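Local coordinates for hypothetical sugar ABC-transporter sugar binding protein (Arthrobacter globiformis, PDB 7BVT) that binds cyclic alpha-maltosyl-1,6-maltose and, judged by its family, probably delivers this cyclic sugar to an ABC transporter for uptake, at residues Gly196-Phe201 against Thr379-Phe384. Numbering follows the deposited sequence.
Sequences GLTWNF and TVSLAF. With GLC (alpha-D-glucopyranose), chain B; GLC (alpha-D-glucopyranose), chain C.
T198 meets S381 and F384 where helices 195-207 and 377-392 cross at 90°, their axes 9.0 Å apart over these segments. At the first turn, G196 brings its backbone N to 3.5 Å from C2 of the chain B glucose, so the sugar lies against this end of the helix. T198 points toward the other helix: its OG1 stands 3.0 Å from S381 OG, a weak and unsettled hydrogen bond, because G194 O competes for the OG1 proton. S381 OG has its own partner in E195 OE1. The same T198 OG1 reaches the edge of the F384 ring, 3.5 Å from CD2. The W199 indole turns from helix 377-392 into the sugar pocket. Its NE1 donates to O6 of the chain B glucose over 3.1 Å, nearly straight at 168°, while C6 of the chain C glucose sits over one indole face, offset toward the rim. Replacing W199 by an alanine would probably leave that O6 without its indole donor and C6 of the chain C glucose without the indole face beneath it. F201, with CG anti to the backbone N, brings CD2 to the edge of the F384 ring, 3.7 Å from F384 CZ, with the planes oblique at 50°. F222 and F212 pack edge-to-face with F384, extending this aromatic core. Helix 195-207 thus has one side in the sugar pocket (G196, W199, N200), while T198 and F201 on another pack against helix 377-392, a buried helix-helix contact behind the binding site of this ABC-transporter solute-binding protein.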
loop_
_atom_site.group_PDB
_atom_site.type_symbol
_atom_site.label_atom_id
_atom_site.label_comp_id
_atom_site.label_asym_id
_atom_site.label_seq_id
_atom_site.Cartn_x
_atom_site.Cartn_y
_atom_site.Cartn_z
ATOM N N GLY A 196 -10.242 -2.739 1.720
ATOM C CA GLY A 196 -9.703 -3.984 2.295
ATOM C C GLY A 196 -9.874 -5.141 1.319
ATOM O O GLY A 196 -8.929 -5.870 1.072
ATOM N N LEU A 197 -11.060 -5.354 0.790
ATOM C CA LEU A 197 -11.293 -6.467 -0.158
ATOM C C LEU A 197 -10.494 -6.195 -1.426
ATOM O O LEU A 197 -9.698 -7.047 -1.838
ATOM C CB LEU A 197 -12.800 -6.599 -0.429
ATOM C CG LEU A 197 -13.256 -7.798 -1.243
ATOM C CD1 LEU A 197 -14.775 -8.021 -1.107
ATOM C CD2 LEU A 197 -12.926 -7.645 -2.708
ATOM N N THR A 198 -10.702 -5.039 -2.056
ATOM C CA THR A 198 -10.129 -4.754 -3.378
ATOM C C THR A 198 -8.610 -4.885 -3.336
ATOM O O THR A 198 -8.051 -5.529 -4.218
ATOM C CB THR A 198 -10.557 -3.376 -3.877
ATOM O OG1 THR A 198 -11.972 -3.414 -3.970
ATOM C CG2 THR A 198 -9.889 -3.003 -5.172
ATOM N N TRP A 199 -7.937 -4.270 -2.380
ATOM C CA TRP A 199 -6.463 -4.155 -2.453
ATOM C C TRP A 199 -5.820 -5.482 -2.028
ATOM O O TRP A 199 -4.738 -5.786 -2.526
ATOM C CB TRP A 199 -5.991 -2.920 -1.709
ATOM C CG TRP A 199 -5.282 -3.064 -0.405
ATOM C CD1 TRP A 199 -5.748 -3.628 0.744
ATOM C CD2 TRP A 199 -3.982 -2.547 -0.090
ATOM N NE1 TRP A 199 -4.796 -3.540 1.730
ATOM C CE2 TRP A 199 -3.713 -2.871 1.255
ATOM C CE3 TRP A 199 -3.016 -1.855 -0.816
ATOM C CZ2 TRP A 199 -2.532 -2.470 1.887
ATOM C CZ3 TRP A 199 -1.847 -1.475 -0.196
ATOM C CH2 TRP A 199 -1.589 -1.840 1.113
ATOM N N ASN A 200 -6.506 -6.291 -1.228
ATOM C CA ASN A 200 -6.035 -7.674 -0.967
ATOM C C ASN A 200 -6.223 -8.544 -2.205
ATOM O O ASN A 200 -5.319 -9.354 -2.524
ATOM C CB ASN A 200 -6.746 -8.236 0.262
ATOM C CG ASN A 200 -6.118 -7.798 1.565
ATOM O OD1 ASN A 200 -6.700 -6.990 2.315
ATOM N ND2 ASN A 200 -4.924 -8.271 1.799
ATOM N N PHE A 201 -7.359 -8.415 -2.885
ATOM C CA PHE A 201 -7.628 -9.184 -4.102
ATOM C C PHE A 201 -6.658 -8.806 -5.218
ATOM O O PHE A 201 -6.204 -9.684 -5.956
ATOM C CB PHE A 201 -9.072 -8.961 -4.558
ATOM C CG PHE A 201 -9.407 -9.794 -5.753
ATOM C CD1 PHE A 201 -9.721 -11.143 -5.632
ATOM C CD2 PHE A 201 -9.339 -9.256 -7.015
ATOM C CE1 PHE A 201 -9.944 -11.917 -6.759
ATOM C CE2 PHE A 201 -9.605 -10.011 -8.124
ATOM C CZ PHE A 201 -9.906 -11.343 -8.009
ATOM N N THR A 379 -14.509 5.237 -6.000
ATOM C CA THR A 379 -15.823 4.758 -6.499
ATOM C C THR A 379 -15.678 3.410 -7.210
ATOM O O THR A 379 -16.498 2.487 -6.996
ATOM C CB THR A 379 -16.505 5.772 -7.425
ATOM O OG1 THR A 379 -16.453 6.970 -6.663
ATOM C CG2 THR A 379 -17.919 5.341 -7.714
ATOM N N VAL A 380 -14.627 3.281 -8.003
ATOM C CA VAL A 380 -14.292 2.019 -8.702
ATOM C C VAL A 380 -14.127 0.909 -7.665
ATOM O O VAL A 380 -14.654 -0.207 -7.838
ATOM C CB VAL A 380 -13.055 2.183 -9.584
ATOM C CG1 VAL A 380 -12.488 0.841 -10.039
ATOM C CG2 VAL A 380 -13.379 3.068 -10.776
ATOM N N SER A 381 -13.344 1.167 -6.640
ATOM C CA SER A 381 -12.971 0.116 -5.676
ATOM C C SER A 381 -14.200 -0.364 -4.901
ATOM O O SER A 381 -14.389 -1.590 -4.734
ATOM C CB SER A 381 -11.899 0.592 -4.748
ATOM O OG SER A 381 -11.613 -0.418 -3.785
ATOM N N LEU A 382 -15.087 0.551 -4.485
ATOM C CA LEU A 382 -16.338 0.136 -3.804
ATOM C C LEU A 382 -17.240 -0.622 -4.771
ATOM O O LEU A 382 -17.735 -1.664 -4.338
ATOM C CB LEU A 382 -17.041 1.368 -3.247
ATOM C CG LEU A 382 -18.225 1.072 -2.330
ATOM C CD1 LEU A 382 -17.894 0.118 -1.188
ATOM C CD2 LEU A 382 -18.760 2.403 -1.798
ATOM N N ALA A 383 -17.386 -0.172 -6.026
ATOM C CA ALA A 383 -18.271 -0.850 -7.009
ATOM C C ALA A 383 -17.743 -2.278 -7.209
ATOM O O ALA A 383 -18.523 -3.244 -7.188
ATOM C CB ALA A 383 -18.375 -0.138 -8.311
ATOM N N PHE A 384 -16.423 -2.388 -7.326
ATOM C CA PHE A 384 -15.743 -3.679 -7.537
ATOM C C PHE A 384 -15.997 -4.561 -6.342
ATOM O O PHE A 384 -16.430 -5.711 -6.553
ATOM C CB PHE A 384 -14.238 -3.482 -7.735
ATOM C CG PHE A 384 -13.460 -4.744 -7.952
ATOM C CD1 PHE A 384 -13.413 -5.357 -9.195
ATOM C CD2 PHE A 384 -12.663 -5.233 -6.932
ATOM C CE1 PHE A 384 -12.639 -6.495 -9.371
ATOM C CE2 PHE A 384 -11.914 -6.367 -7.116
ATOM C CZ PHE A 384 -11.936 -7.026 -8.310
HETATM C C1 GLC B . -7.503 -1.447 3.652
HETATM C C2 GLC B . -8.721 -1.293 4.581
HETATM C C3 GLC B . -8.204 -1.184 6.015
HETATM C C4 GLC B . -7.364 -2.415 6.404
HETATM C C5 GLC B . -6.314 -2.790 5.320
HETATM C C6 GLC B . -5.957 -4.254 5.405
HETATM O O2 GLC B . -9.453 -0.106 4.218
HETATM O O3 GLC B . -9.303 -1.030 6.933
HETATM O O4 GLC B . -6.718 -2.120 7.653
HETATM O O5 GLC B . -6.845 -2.671 3.963
HETATM O O6 GLC B . -4.746 -4.425 4.669
HETATM C C1 GLC C . -2.585 1.189 4.111
HETATM C C2 GLC C . -1.945 1.839 2.924
HETATM C C3 GLC C . -2.990 2.489 2.052
HETATM C C4 GLC C . -4.043 1.427 1.697
HETATM C C5 GLC C . -4.687 0.905 2.974
HETATM C C6 GLC C . -5.723 -0.187 2.652
HETATM O O2 GLC C . -0.915 2.687 3.399
HETATM O O3 GLC C . -2.350 3.051 0.894
HETATM O O4 GLC C . -5.080 1.963 0.898
HETATM O O5 GLC C . -3.683 0.303 3.753
HETATM O O6 GLC C . -6.614 -0.283 3.760
#